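Local atomic coordinates of protein A52 (PDB entry 2VVW), a protein that suppresses host innate immunity as a Bcl-2-like viral protein, binding IRAK2 to inhibit NF-kappaB signalling and TRAF6 to activate p38. Residues L94-C99 with D139-I144; I100-L105 with R127-F132. All blocks are in the same frame, centred on the assembly; numbering follows the deposited sequence.

Contact 1. Residues L94-C99 with D139-I144; sequences LTVYDC and DKIKSI
Val96, in the first turn of helix 96-115, sets its two methyl groups against the side of helix 135-153. Val96 CG2 makes the closest approach, 3.5 Å from Lys140 CB and 3.7 Å from Ile141 CG1, and it also packs against the backbone N of Ile141. With CG2 anti to the backbone N and CG1 between N and the carbonyl carbon (chi1 65°), the two branches diverge, and Val96 CG1 meets Ile144 CD1 tip to tip at 3.8 Å. A short, branched residue suits this place because the backbones come close, the Val96 and Ile141 CA atoms being 6.4 Å apart. On the inner side, buried Cys99 brings its CB to 4.0 Å from Ile141 CD1, and Ile133, from the short connection between helices 123-132 and 135-153, touches both residues. The join thus fastens the beginning of one helix to the flank of another within the all-helical Bcl-2-like fold. That beginning is closed by a capping box: Thr95, at the N-cap, accepts the Asp98 N-H on OG1 at 3.1 Å and 162°, while Thr95 N donates to Asp98 OD2 at 2.9 Å. Threonine and aspartate fit these positions because their short polar side chains can pair with backbone N-H groups near the helix start. Asp98 OD1 turns to another partner, Gln58. Toward solvent the packing is thinner. The exposed Tyr97 ring is approached obliquely by Ile144 CD1, 3.7 Å from Tyr97 CZ, and the Tyr97 side chain also touches Arg148. Lys140 contributes its CB to the apolar contact, whereas its chain bends at chi3 and chi4 and carries the ammonium group away from Val96, as befits a lysine at the border of a hydrophobic patch.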
loop_
_atom_site.group_PDB
_atom_site.type_symbol
_atom_site.label_atom_id
_atom_site.label_comp_id
_atom_site.label_asym_id
_atom_site.label_seq_id
_atom_site.Cartn_x
_atom_site.Cartn_y
_atom_site.Cartn_z
ATOM N N LEU A 94 26.598 -14.499 -2.020
ATOM C CA LEU A 94 25.654 -13.492 -2.468
ATOM C C LEU A 94 26.326 -12.131 -2.537
ATOM O O LEU A 94 27.058 -11.749 -1.619
ATOM C CB LEU A 94 24.484 -13.429 -1.488
ATOM C CG LEU A 94 23.134 -12.931 -1.991
ATOM C CD1 LEU A 94 22.582 -13.898 -3.008
ATOM C CD2 LEU A 94 22.177 -12.786 -0.805
ATOM N N THR A 95 26.079 -11.413 -3.623
ATOM C CA THR A 95 26.600 -10.064 -3.791
ATOM C C THR A 95 25.440 -9.070 -3.807
ATOM O O THR A 95 24.280 -9.456 -3.924
ATOM C CB THR A 95 27.399 -9.914 -5.106
ATOM O OG1 THR A 95 26.491 -9.873 -6.212
ATOM C CG2 THR A 95 28.394 -11.069 -5.287
ATOM N N VAL A 96 25.776 -7.788 -3.678
ATOM C CA VAL A 96 24.784 -6.712 -3.742
ATOM C C VAL A 96 24.052 -6.774 -5.084
ATOM O O VAL A 96 22.862 -6.478 -5.164
ATOM C CB VAL A 96 25.431 -5.302 -3.525
ATOM C CG1 VAL A 96 26.402 -4.949 -4.656
ATOM C CG2 VAL A 96 24.356 -4.219 -3.379
ATOM N N TYR A 97 24.765 -7.170 -6.128
ATOM C CA TYR A 97 24.186 -7.241 -7.473
ATOM C C TYR A 97 23.227 -8.428 -7.667
ATOM O O TYR A 97 22.257 -8.315 -8.407
ATOM C CB TYR A 97 25.304 -7.189 -8.516
ATOM C CG TYR A 97 25.918 -5.815 -8.550
ATOM C CD1 TYR A 97 25.252 -4.757 -9.165
ATOM C CD2 TYR A 97 27.128 -5.552 -7.922
ATOM C CE1 TYR A 97 25.792 -3.482 -9.190
ATOM C CE2 TYR A 97 27.677 -4.278 -7.935
ATOM C CZ TYR A 97 27.006 -3.245 -8.573
ATOM O OH TYR A 97 27.542 -1.972 -8.587
ATOM N N ASP A 98 23.473 -9.549 -6.988
ATOM C CA ASP A 98 22.467 -10.618 -6.885
ATOM C C ASP A 98 21.174 -10.088 -6.255
ATOM O O ASP A 98 20.067 -10.369 -6.727
ATOM C CB ASP A 98 22.991 -11.792 -6.051
ATOM C CG ASP A 98 24.168 -12.488 -6.694
ATOM O OD1 ASP A 98 24.115 -12.745 -7.920
ATOM O OD2 ASP A 98 25.134 -12.786 -5.965
ATOM N N CYS A 99 21.311 -9.321 -5.179
ATOM C CA CYS A 99 20.154 -8.738 -4.529
ATOM C C CYS A 99 19.439 -7.705 -5.413
ATOM O O CYS A 99 18.230 -7.617 -5.390
ATOM C CB CYS A 99 20.554 -8.097 -3.224
ATOM S SG CYS A 99 21.309 -9.216 -2.061
ATOM N N ASP A 139 21.751 -1.704 2.860
ATOM C CA ASP A 139 22.678 -0.561 2.938
ATOM C C ASP A 139 23.488 -0.370 1.651
ATOM O O ASP A 139 23.686 0.754 1.190
ATOM C CB ASP A 139 23.672 -0.732 4.094
ATOM C CG ASP A 139 23.045 -0.522 5.461
ATOM O OD1 ASP A 139 22.035 0.198 5.562
ATOM O OD2 ASP A 139 23.589 -1.066 6.459
ATOM N N LYS A 140 23.998 -1.460 1.099
ATOM C CA LYS A 140 24.817 -1.385 -0.118
ATOM C C LYS A 140 23.982 -0.976 -1.324
ATOM O O LYS A 140 24.428 -0.171 -2.160
ATOM C CB LYS A 140 25.519 -2.723 -0.379
ATOM C CG LYS A 140 26.567 -3.057 0.695
ATOM C CD LYS A 140 27.252 -4.402 0.453
ATOM C CE LYS A 140 28.594 -4.221 -0.255
ATOM N NZ LYS A 140 29.630 -3.573 0.625
ATOM N N ILE A 141 22.763 -1.506 -1.398
ATOM C CA ILE A 141 21.849 -1.148 -2.484
ATOM C C ILE A 141 21.543 0.354 -2.447
ATOM O O ILE A 141 21.530 1.030 -3.489
ATOM C CB ILE A 141 20.532 -1.944 -2.407
ATOM C CG1 ILE A 141 20.761 -3.434 -2.743
ATOM C CG2 ILE A 141 19.503 -1.376 -3.384
ATOM C CD1 ILE A 141 19.673 -4.378 -2.201
ATOM N N LYS A 142 21.293 0.859 -1.238
ATOM C CA LYS A 142 21.001 2.280 -1.005
ATOM C C LYS A 142 22.136 3.172 -1.510
ATOM O O LYS A 142 21.897 4.135 -2.235
ATOM C CB LYS A 142 20.754 2.527 0.487
ATOM C CG LYS A 142 20.110 3.865 0.795
ATOM C CD LYS A 142 20.093 4.134 2.291
ATOM C CE LYS A 142 19.334 5.404 2.605
ATOM N NZ LYS A 142 19.174 5.585 4.056
ATOM N N SER A 143 23.366 2.822 -1.140
ATOM C CA SER A 143 24.551 3.529 -1.610
ATOM C C SER A 143 24.654 3.567 -3.118
ATOM O O SER A 143 24.990 4.593 -3.684
ATOM C CB SER A 143 25.813 2.905 -1.033
ATOM O OG SER A 143 25.861 3.133 0.355
ATOM N N ILE A 144 24.371 2.438 -3.760
ATOM C CA ILE A 144 24.427 2.349 -5.211
ATOM C C ILE A 144 23.385 3.270 -5.825
ATOM O O ILE A 144 23.705 4.019 -6.750
ATOM C CB ILE A 144 24.273 0.882 -5.698
ATOM C CG1 ILE A 144 25.567 0.110 -5.412
ATOM C CG2 ILE A 144 23.936 0.805 -7.209
ATOM C CD1 ILE A 144 25.496 -1.383 -5.718
#

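Contact 2. Residues I100-L105 with R127-F132; sequences ISMIGL and RAIKLF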
loop_
_atom_site.group_PDB
_atom_site.type_symbol
_atom_site.label_atom_id
_atom_site.label_comp_id
_atom_site.label_asym_id
_atom_site.label_seq_id
_atom_site.Cartn_x
_atom_site.Cartn_y
_atom_site.Cartn_z
ATOM N N ILE A 100 20.186 -6.902 -6.159
ATOM C CA ILE A 100 19.587 -5.979 -7.119
ATOM C C ILE A 100 18.780 -6.746 -8.182
ATOM O O ILE A 100 17.639 -6.395 -8.492
ATOM C CB ILE A 100 20.670 -5.106 -7.782
ATOM C CG1 ILE A 100 21.196 -4.073 -6.765
ATOM C CG2 ILE A 100 20.137 -4.438 -9.042
ATOM C CD1 ILE A 100 22.483 -3.336 -7.184
ATOM N N SER A 101 19.363 -7.797 -8.747
ATOM C CA SER A 101 18.652 -8.596 -9.766
ATOM C C SER A 101 17.377 -9.196 -9.172
ATOM O O SER A 101 16.336 -9.283 -9.820
ATOM C CB SER A 101 19.526 -9.737 -10.300
ATOM O OG SER A 101 20.649 -9.272 -11.030
ATOM N N MET A 102 17.474 -9.624 -7.926
ATOM C CA MET A 102 16.347 -10.218 -7.244
ATOM C C MET A 102 15.214 -9.209 -7.040
ATOM O O MET A 102 14.042 -9.566 -7.163
ATOM C CB MET A 102 16.824 -10.821 -5.935
ATOM C CG MET A 102 15.770 -11.560 -5.198
ATOM S SD MET A 102 15.030 -10.453 -3.993
ATOM C CE MET A 102 13.645 -11.491 -3.485
ATOM N N ILE A 103 15.551 -7.946 -6.773
ATOM C CA ILE A 103 14.532 -6.908 -6.643
ATOM C C ILE A 103 13.841 -6.736 -7.995
ATOM O O ILE A 103 12.615 -6.677 -8.072
ATOM C CB ILE A 103 15.126 -5.572 -6.153
ATOM C CG1 ILE A 103 15.444 -5.635 -4.656
ATOM C CG2 ILE A 103 14.173 -4.415 -6.395
ATOM C CD1 ILE A 103 16.399 -4.503 -4.186
ATOM N N GLY A 104 14.620 -6.708 -9.060
ATOM C CA GLY A 104 14.046 -6.625 -10.402
ATOM C C GLY A 104 13.158 -7.805 -10.759
ATOM O O GLY A 104 12.190 -7.650 -11.492
ATOM N N LEU A 105 13.508 -8.986 -10.247
ATOM C CA LEU A 105 12.748 -10.210 -10.477
ATOM C C LEU A 105 11.387 -10.112 -9.793
ATOM O O LEU A 105 10.367 -10.410 -10.394
ATOM C CB LEU A 105 13.523 -11.415 -9.936
ATOM C CG LEU A 105 12.848 -12.792 -9.987
ATOM C CD1 LEU A 105 12.867 -13.343 -11.402
ATOM C CD2 LEU A 105 13.529 -13.746 -9.001
ATOM N N ARG A 127 8.083 -10.713 1.389
ATOM C CA ARG A 127 8.556 -11.937 2.054
ATOM C C ARG A 127 9.846 -12.398 1.377
ATOM O O ARG A 127 10.790 -12.771 2.031
ATOM C CB ARG A 127 7.488 -13.045 2.008
ATOM C CG ARG A 127 7.778 -14.237 2.915
ATOM C CD ARG A 127 6.716 -15.340 2.830
ATOM N NE ARG A 127 5.344 -14.879 3.049
ATOM C CZ ARG A 127 4.291 -15.693 3.182
ATOM N NH1 ARG A 127 4.441 -17.012 3.133
ATOM N NH2 ARG A 127 3.075 -15.190 3.370
ATOM N N ALA A 128 9.871 -12.353 0.055
ATOM C CA ALA A 128 11.054 -12.770 -0.706
ATOM C C ALA A 128 12.282 -11.917 -0.361
ATOM O O ALA A 128 13.365 -12.456 -0.132
ATOM C CB ALA A 128 10.758 -12.688 -2.219
ATOM N N ILE A 129 12.098 -10.589 -0.330
ATOM C CA ILE A 129 13.180 -9.628 -0.006
ATOM C C ILE A 129 13.759 -9.913 1.357
ATOM O O ILE A 129 14.974 -9.944 1.526
ATOM C CB ILE A 129 12.685 -8.132 -0.040
ATOM C CG1 ILE A 129 12.337 -7.695 -1.463
ATOM C CG2 ILE A 129 13.724 -7.179 0.559
ATOM C CD1 ILE A 129 13.439 -7.778 -2.452
ATOM N N LYS A 130 12.888 -10.157 2.331
ATOM C CA LYS A 130 13.343 -10.486 3.687
ATOM C C LYS A 130 14.145 -11.797 3.754
ATOM O O LYS A 130 15.058 -11.917 4.572
ATOM C CB LYS A 130 12.152 -10.554 4.646
ATOM C CG LYS A 130 11.569 -9.194 5.056
ATOM C CD LYS A 130 10.161 -9.372 5.657
ATOM C CE LYS A 130 9.701 -8.161 6.485
ATOM N NZ LYS A 130 8.204 -8.162 6.759
ATOM N N LEU A 131 13.813 -12.776 2.907
ATOM C CA LEU A 131 14.561 -14.053 2.856
ATOM C C LEU A 131 15.935 -13.885 2.220
ATOM O O LEU A 131 16.888 -14.581 2.571
ATOM C CB LEU A 131 13.818 -15.122 2.028
ATOM C CG LEU A 131 12.669 -15.924 2.629
ATOM C CD1 LEU A 131 12.033 -16.757 1.519
ATOM C CD2 LEU A 131 13.151 -16.808 3.781
ATOM N N PHE A 132 16.019 -12.981 1.256
ATOM C CA PHE A 132 17.155 -12.919 0.343
ATOM C C PHE A 132 18.140 -11.778 0.642
ATOM O O PHE A 132 19.356 -11.947 0.470
ATOM C CB PHE A 132 16.601 -12.792 -1.077
ATOM C CG PHE A 132 17.578 -13.158 -2.165
ATOM C CD1 PHE A 132 17.638 -14.450 -2.658
ATOM C CD2 PHE A 132 18.415 -12.198 -2.726
ATOM C CE1 PHE A 132 18.535 -14.782 -3.680
ATOM C CE2 PHE A 132 19.302 -12.522 -3.746
ATOM C CZ PHE A 132 19.369 -13.816 -4.222
#
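Two nearly antiparallel helices of the Bcl-2-like bundle meet here, where Met102 reaches out from helix 96-115 to touch Ala128, Ile129 and Phe132 of helix 123-132. The short helical segments run at 166° to each other with their axes 10.5 Å apart, a separation that a long, flexible methionine can bridge. Met102 CG stands over one face of the Phe132 ring, 3.9 Å from the centroid and offset toward the rim, in a CH-pi contact. The sulfur follows in an oblique Met-aromatic contact, with Met102 SD 4.7 Å from the Phe132 ring centroid. Met102 and Phe132 extend past each other in opposite directions, each with CG anti to the backbone N, and this overlap lays the methionine chain along the ring. All five touching residues are buried, and this interior contact of the Bcl-2-like domain centres about 6 Å from the chain centre. A bend at chi2 (-95°) directs the thioether onward, and Met102 CE ends 3.4 Å from Ala128 CB, a tight carbon pair for which the small alanine is well suited. Ile129 meets the sulfur from the side roughly opposite the Phe132 ring: its CD1 is 3.5 Å from Met102 SD and 3.7 Å from Ile103 CG1, so one isoleucine tip serves two neighbouring residues. Beyond the pair, Phe80 of helix 76-90 packs on Ala128, while Phe22 of helix 21-35 touches Ile129.

Overall arrangement
Helix 96-115 is common to both contacts: its first turn forms contact 1 with helix 135-153, and the following turns form contact 2 with helix 123-132. Along the chain the order is 94-99, 100-105, 127-132, 139-144, which nests contact 2 inside the loop that contact 1 closes; the partner helices follow each other. The centres of the two contacts lie 11 Å apart, with contact 2 buried near the middle of the subunit and contact 1 nearer the surface. They touch directly, Ile141 CD1 lying 3.8 Å from Ile103 CD1 and Ile144 CD1 3.9 Å from Ile100 CD1. Together they join three helices of the Bcl-2-like domain through continuous apolar packing from core to surface.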